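Side-chain contacts in phosphoribosylaminoimidazole carboxylase, ATPase subunit (Thermus thermophilus, PDB 3AW8), which probably catalyses the ATP-dependent carboxylation of 5-aminoimidazole ribonucleotide with bicarbonate, giving N5-carboxyaminoimidazole ribonucleotide in purine biosynthesis: residues A[205-210]-A[333-338]; A[308-313]-A[323-328]. All blocks are in the same frame, centred on the assembly; numbering follows the deposited sequence.

Contact 1: residues A[205-210]-A[333-338]; sequences GGILRL and GRKVGH
K335 and I207 meet over the end of an intervening strand in the large antiparallel sheet that runs from the ATP-grasp region into the C-terminal part of the chain. Their strands, 335-343 and 207-213, are not neighbours: strand 299-306 lies between them, and side chains and one water span the distance. The K335 side chain starts with CG anti to its carbonyl carbon (chi1 -63°) and then runs fully extended. CB, CG and CD approach no atom of 205-210 closely. CE is the first to arrive, lying 4.2 Å from CG2 of I207, an apolar touch. At the tip, NZ donates to N265 OD1 and to a water 3.3 Å away. That water also accepts from L208 N at 3.0 Å, so a single molecule links the ammonium group to the backbone of the other strand. I207 uses its second branch on the loop leading into strand 335-343, while its side chain also rests on I306 of the intervening strand. The contact lies near the nucleotide site, the I207 side chain being about 8 Å from the bound AMP. In that loop, I207 CD1 comes to 4.1 Å from the carbonyl O of G333, whose positive phi favours glycine.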
loop_
_atom_site.group_PDB
_atom_site.type_symbol
_atom_site.label_atom_id
_atom_site.label_comp_id
_atom_site.label_asym_id
_atom_site.label_seq_id
_atom_site.Cartn_x
_atom_site.Cartn_y
_atom_site.Cartn_z
ATOM N N GLY A 205 26.815 12.150 6.450
ATOM C CA GLY A 205 27.521 11.983 5.195
ATOM C C GLY A 205 26.777 12.679 4.068
ATOM O O GLY A 205 26.951 12.349 2.889
ATOM N N GLY A 206 25.941 13.644 4.444
ATOM C CA GLY A 206 25.172 14.385 3.470
ATOM C C GLY A 206 23.975 13.609 2.949
ATOM O O GLY A 206 23.417 13.965 1.902
ATOM N N ILE A 207 23.575 12.553 3.663
ATOM C CA ILE A 207 22.430 11.743 3.245
ATOM C C ILE A 207 21.466 11.534 4.401
ATOM O O ILE A 207 21.896 11.221 5.510
ATOM C CB ILE A 207 22.865 10.345 2.770
ATOM C CG1 ILE A 207 24.046 10.450 1.804
ATOM C CG2 ILE A 207 21.696 9.647 2.104
ATOM C CD1 ILE A 207 24.572 9.100 1.331
ATOM N N LEU A 208 20.169 11.706 4.156
ATOM C CA LEU A 208 19.172 11.486 5.199
ATOM C C LEU A 208 19.311 10.028 5.646
ATOM O O LEU A 208 19.283 9.109 4.820
ATOM C CB LEU A 208 17.750 11.710 4.665
ATOM C CG LEU A 208 16.631 11.328 5.644
ATOM C CD1 LEU A 208 16.655 12.294 6.804
ATOM C CD2 LEU A 208 15.273 11.363 4.966
ATOM N N ARG A 209 19.462 9.819 6.952
ATOM C CA ARG A 209 19.620 8.473 7.490
ATOM C C ARG A 209 18.429 8.021 8.305
ATOM O O ARG A 209 18.052 6.858 8.246
ATOM C CB ARG A 209 20.865 8.397 8.367
ATOM C CG ARG A 209 22.133 8.791 7.660
ATOM C CD ARG A 209 22.527 7.791 6.588
ATOM N NE ARG A 209 23.725 8.245 5.888
ATOM C CZ ARG A 209 24.497 7.466 5.139
ATOM N NH1 ARG A 209 24.205 6.179 4.985
ATOM N NH2 ARG A 209 25.570 7.972 4.549
ATOM N N LEU A 210 17.826 8.940 9.049
ATOM C CA LEU A 210 16.704 8.573 9.893
ATOM C C LEU A 210 15.691 9.690 10.064
ATOM O O LEU A 210 16.059 10.861 10.174
ATOM C CB LEU A 210 17.226 8.168 11.275
ATOM C CG LEU A 210 16.185 7.719 12.301
ATOM C CD1 LEU A 210 15.963 6.218 12.155
ATOM C CD2 LEU A 210 16.662 8.050 13.710
ATOM N N GLY A 333 26.417 4.658 -1.788
ATOM C CA GLY A 333 25.650 5.869 -1.543
ATOM C C GLY A 333 24.287 5.981 -2.212
ATOM O O GLY A 333 23.630 7.024 -2.116
ATOM N N ARG A 334 23.844 4.913 -2.868
ATOM C CA ARG A 334 22.566 4.931 -3.561
ATOM C C ARG A 334 21.389 4.565 -2.661
ATOM O O ARG A 334 21.482 3.653 -1.852
ATOM C CB ARG A 334 22.620 3.968 -4.753
ATOM C CG ARG A 334 21.429 4.068 -5.674
ATOM C CD ARG A 334 21.587 3.219 -6.919
ATOM N NE ARG A 334 20.693 3.688 -7.976
ATOM C CZ ARG A 334 20.391 3.007 -9.078
ATOM N NH1 ARG A 334 19.565 3.531 -9.974
ATOM N NH2 ARG A 334 20.896 1.795 -9.279
ATOM N N LYS A 335 20.282 5.286 -2.794
ATOM C CA LYS A 335 19.094 4.975 -2.004
ATOM C C LYS A 335 18.455 3.764 -2.669
ATOM O O LYS A 335 17.984 3.848 -3.809
ATOM C CB LYS A 335 18.120 6.154 -1.997
ATOM C CG LYS A 335 18.702 7.382 -1.340
ATOM C CD LYS A 335 17.665 8.448 -1.103
ATOM C CE LYS A 335 18.291 9.621 -0.380
ATOM N NZ LYS A 335 17.365 10.780 -0.289
ATOM N N VAL A 336 18.453 2.635 -1.964
ATOM C CA VAL A 336 17.903 1.406 -2.513
ATOM C C VAL A 336 16.668 0.903 -1.801
ATOM O O VAL A 336 16.105 -0.118 -2.179
ATOM C CB VAL A 336 18.967 0.289 -2.540
ATOM C CG1 VAL A 336 19.982 0.582 -3.619
ATOM C CG2 VAL A 336 19.663 0.196 -1.202
ATOM N N GLY A 337 16.239 1.625 -0.775
ATOM C CA GLY A 337 15.042 1.230 -0.062
ATOM C C GLY A 337 14.935 1.975 1.246
ATOM O O GLY A 337 15.672 2.925 1.493
ATOM N N HIS A 338 13.986 1.571 2.075
ATOM C CA HIS A 338 13.838 2.160 3.386
ATOM C C HIS A 338 13.004 1.212 4.256
ATOM O O HIS A 338 12.401 0.259 3.756
ATOM C CB HIS A 338 13.203 3.559 3.301
ATOM C CG HIS A 338 11.723 3.554 3.079
ATOM N ND1 HIS A 338 11.154 3.595 1.823
ATOM C CD2 HIS A 338 10.693 3.529 3.957
ATOM C CE1 HIS A 338 9.839 3.601 1.939
ATOM N NE2 HIS A 338 9.534 3.562 3.223
HETATM O O HOH W 1 19.158 12.825 1.512
#

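Contact 2: residues A[308-313]-A[323-328]; sequences EKPPFA and LHWYGK
The rings of F312 and W325 meet in an offset edge-to-face pair, with centroids of the phenyl and the five-membered indole ring 5.5 Å apart and planes inclined at 64°. F312 supplies the edge: its CZ sits 3.7 Å from CG of W325, above the indole and displaced toward the rim. One face of the phenyl ring is taken by L323, whose CD2 stands almost over the middle, 3.4 Å from the F312 ring centroid, in a CH-pi contact. Over the indole, on the same face that receives F312, lies the aliphatic chain of K309. Its CG makes a CH-pi contact over that face, 3.9 Å from the centroid of the W325 six-membered ring, and its CB is 3.6 Å from W325 CH2. With CG anti to the backbone N (chi1 -175°) and the rest extended, the lysine crosses the indole at about a right angle, using methylenes for the contact. At the rim, the carbonyl O of E308 lies in the indole plane, 3.8 Å from W325 CH2, while P310 CD approaches CZ3 of W325 obliquely at 4.2 Å. Segment 308-313 opens a beta-alpha-beta crossover: it leads from strand 299-306 into helix 312-316, which returns to the parallel strand 321-325, with strand 335-343 lying between the two in the sheet. P311 occupies the N-cap position of that helix. Were W325 reduced to an alanine, the K309 methylenes and F312 edge would probably lose their aromatic surface, opening a gap between crossover and sheet. Strand 321-325 is outermost in this chain's sheet and faces the dimer partner: L21 of the second subunit packs on both F312 and W325, and the W325 backbone hydrogen-bonds to that subunit.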
loop_
_atom_site.group_PDB
_atom_site.type_symbol
_atom_site.label_atom_id
_atom_site.label_comp_id
_atom_site.label_asym_id
_atom_site.label_seq_id
_atom_site.Cartn_x
_atom_site.Cartn_y
_atom_site.Cartn_z
ATOM N N GLU A 308 23.364 -0.598 0.371
ATOM C CA GLU A 308 23.506 -1.952 0.886
ATOM C C GLU A 308 22.126 -2.597 0.960
ATOM O O GLU A 308 21.115 -1.907 1.080
ATOM C CB GLU A 308 24.124 -1.909 2.284
ATOM C CG GLU A 308 23.111 -1.565 3.375
ATOM C CD GLU A 308 23.738 -1.060 4.670
ATOM O OE1 GLU A 308 24.645 -1.732 5.220
ATOM O OE2 GLU A 308 23.304 0.014 5.144
ATOM N N LYS A 309 22.085 -3.922 0.894
ATOM C CA LYS A 309 20.821 -4.645 0.976
ATOM C C LYS A 309 20.787 -5.485 2.258
ATOM O O LYS A 309 21.393 -6.546 2.336
ATOM C CB LYS A 309 20.660 -5.534 -0.253
ATOM C CG LYS A 309 19.328 -6.256 -0.337
ATOM C CD LYS A 309 19.196 -6.964 -1.672
ATOM C CE LYS A 309 17.865 -7.656 -1.808
ATOM N NZ LYS A 309 17.704 -8.206 -3.187
ATOM N N PRO A 310 20.072 -5.015 3.284
ATOM C CA PRO A 310 20.007 -5.771 4.535
ATOM C C PRO A 310 19.365 -7.121 4.293
ATOM O O PRO A 310 18.728 -7.326 3.265
ATOM C CB PRO A 310 19.132 -4.891 5.415
ATOM C CG PRO A 310 18.140 -4.349 4.414
ATOM C CD PRO A 310 19.051 -3.951 3.260
ATOM N N PRO A 311 19.547 -8.074 5.224
ATOM C CA PRO A 311 18.951 -9.415 5.087
ATOM C C PRO A 311 17.441 -9.345 5.390
ATOM O O PRO A 311 17.039 -9.175 6.542
ATOM C CB PRO A 311 19.729 -10.240 6.113
ATOM C CG PRO A 311 20.092 -9.217 7.165
ATOM C CD PRO A 311 20.519 -8.036 6.334
ATOM N N PHE A 312 16.615 -9.478 4.353
ATOM C CA PHE A 312 15.159 -9.375 4.505
ATOM C C PHE A 312 14.544 -10.164 5.640
ATOM O O PHE A 312 13.699 -9.648 6.367
ATOM C CB PHE A 312 14.440 -9.748 3.201
ATOM C CG PHE A 312 14.567 -8.716 2.118
ATOM C CD1 PHE A 312 13.836 -8.840 0.942
ATOM C CD2 PHE A 312 15.432 -7.631 2.261
ATOM C CE1 PHE A 312 13.967 -7.899 -0.080
ATOM C CE2 PHE A 312 15.571 -6.690 1.251
ATOM C CZ PHE A 312 14.838 -6.822 0.078
ATOM N N ALA A 313 14.949 -11.416 5.790
ATOM C CA ALA A 313 14.403 -12.237 6.862
ATOM C C ALA A 313 14.685 -11.573 8.203
ATOM O O ALA A 313 13.846 -11.581 9.098
ATOM C CB ALA A 313 15.014 -13.626 6.824
ATOM N N LEU A 323 9.244 -3.176 5.443
ATOM C CA LEU A 323 10.318 -3.080 4.473
ATOM C C LEU A 323 9.841 -2.519 3.122
ATOM O O LEU A 323 8.715 -2.784 2.679
ATOM C CB LEU A 323 10.942 -4.461 4.266
ATOM C CG LEU A 323 12.102 -4.489 3.274
ATOM C CD1 LEU A 323 13.211 -3.598 3.805
ATOM C CD2 LEU A 323 12.597 -5.920 3.054
ATOM N N HIS A 324 10.707 -1.742 2.479
ATOM C CA HIS A 324 10.403 -1.166 1.171
ATOM C C HIS A 324 11.672 -1.221 0.342
ATOM O O HIS A 324 12.594 -0.438 0.563
ATOM C CB HIS A 324 9.932 0.284 1.309
ATOM C CG HIS A 324 8.518 0.416 1.779
ATOM N ND1 HIS A 324 7.446 0.486 0.912
ATOM C CD2 HIS A 324 7.992 0.443 3.028
ATOM C CE1 HIS A 324 6.324 0.549 1.606
ATOM N NE2 HIS A 324 6.627 0.523 2.893
ATOM N N TRP A 325 11.734 -2.168 -0.588
ATOM C CA TRP A 325 12.894 -2.306 -1.449
ATOM C C TRP A 325 12.504 -1.656 -2.774
ATOM O O TRP A 325 11.493 -2.018 -3.369
ATOM C CB TRP A 325 13.239 -3.787 -1.645
ATOM C CG TRP A 325 14.560 -3.975 -2.310
ATOM C CD1 TRP A 325 14.797 -4.495 -3.555
ATOM C CD2 TRP A 325 15.830 -3.548 -1.803
ATOM N NE1 TRP A 325 16.137 -4.408 -3.855
ATOM C CE2 TRP A 325 16.792 -3.829 -2.797
ATOM C CE3 TRP A 325 16.246 -2.943 -0.607
ATOM C CZ2 TRP A 325 18.144 -3.526 -2.632
ATOM C CZ3 TRP A 325 17.592 -2.639 -0.444
ATOM C CH2 TRP A 325 18.524 -2.931 -1.455
ATOM N N TYR A 326 13.293 -0.700 -3.246
ATOM C CA TYR A 326 12.934 -0.003 -4.477
ATOM C C TYR A 326 13.148 -0.734 -5.792
ATOM O O TYR A 326 12.666 -0.278 -6.828
ATOM C CB TYR A 326 13.635 1.357 -4.529
ATOM C CG TYR A 326 13.397 2.197 -3.296
ATOM C CD1 TYR A 326 12.205 2.088 -2.570
ATOM C CD2 TYR A 326 14.353 3.112 -2.859
ATOM C CE1 TYR A 326 11.978 2.864 -1.446
ATOM C CE2 TYR A 326 14.134 3.892 -1.740
ATOM C CZ TYR A 326 12.944 3.764 -1.038
ATOM O OH TYR A 326 12.712 4.558 0.061
ATOM N N GLY A 327 13.859 -1.859 -5.759
ATOM C CA GLY A 327 14.106 -2.600 -6.983
ATOM C C GLY A 327 15.284 -2.068 -7.781
ATOM O O GLY A 327 15.529 -2.504 -8.898
ATOM N N LYS A 328 16.015 -1.120 -7.207
ATOM C CA LYS A 328 17.180 -0.534 -7.865
ATOM C C LYS A 328 18.401 -1.395 -7.561
ATOM O O LYS A 328 18.436 -2.087 -6.546
ATOM C CB LYS A 328 17.400 0.896 -7.353
ATOM C CG LYS A 328 16.176 1.802 -7.553
ATOM C CD LYS A 328 16.211 3.095 -6.727
ATOM C CE LYS A 328 17.288 4.067 -7.187
ATOM N NZ LYS A 328 17.329 5.304 -6.350
#

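In the fold
Both contacts reach the same antiparallel sheet, and contact 2 is nested within the chain loop closed by contact 1. Strand 335-343 carries one side of contact 1 and adjoins strand 321-325 of contact 2; between them H338 N donates to H324 O at 2.9 Å, and H338 ND1 probably hydrogen-bonds with Y326 OH. Contact 1 is a sparse surface contact near the nucleotide, joining ATP-grasp and C-terminal parts through a water and a few apolar atoms. Contact 2, away from the annotated sites, is partly buried, lies wholly within the C-terminal part, buries more than twice the area, and relies on aromatic and CH-pi packing beside the second subunit.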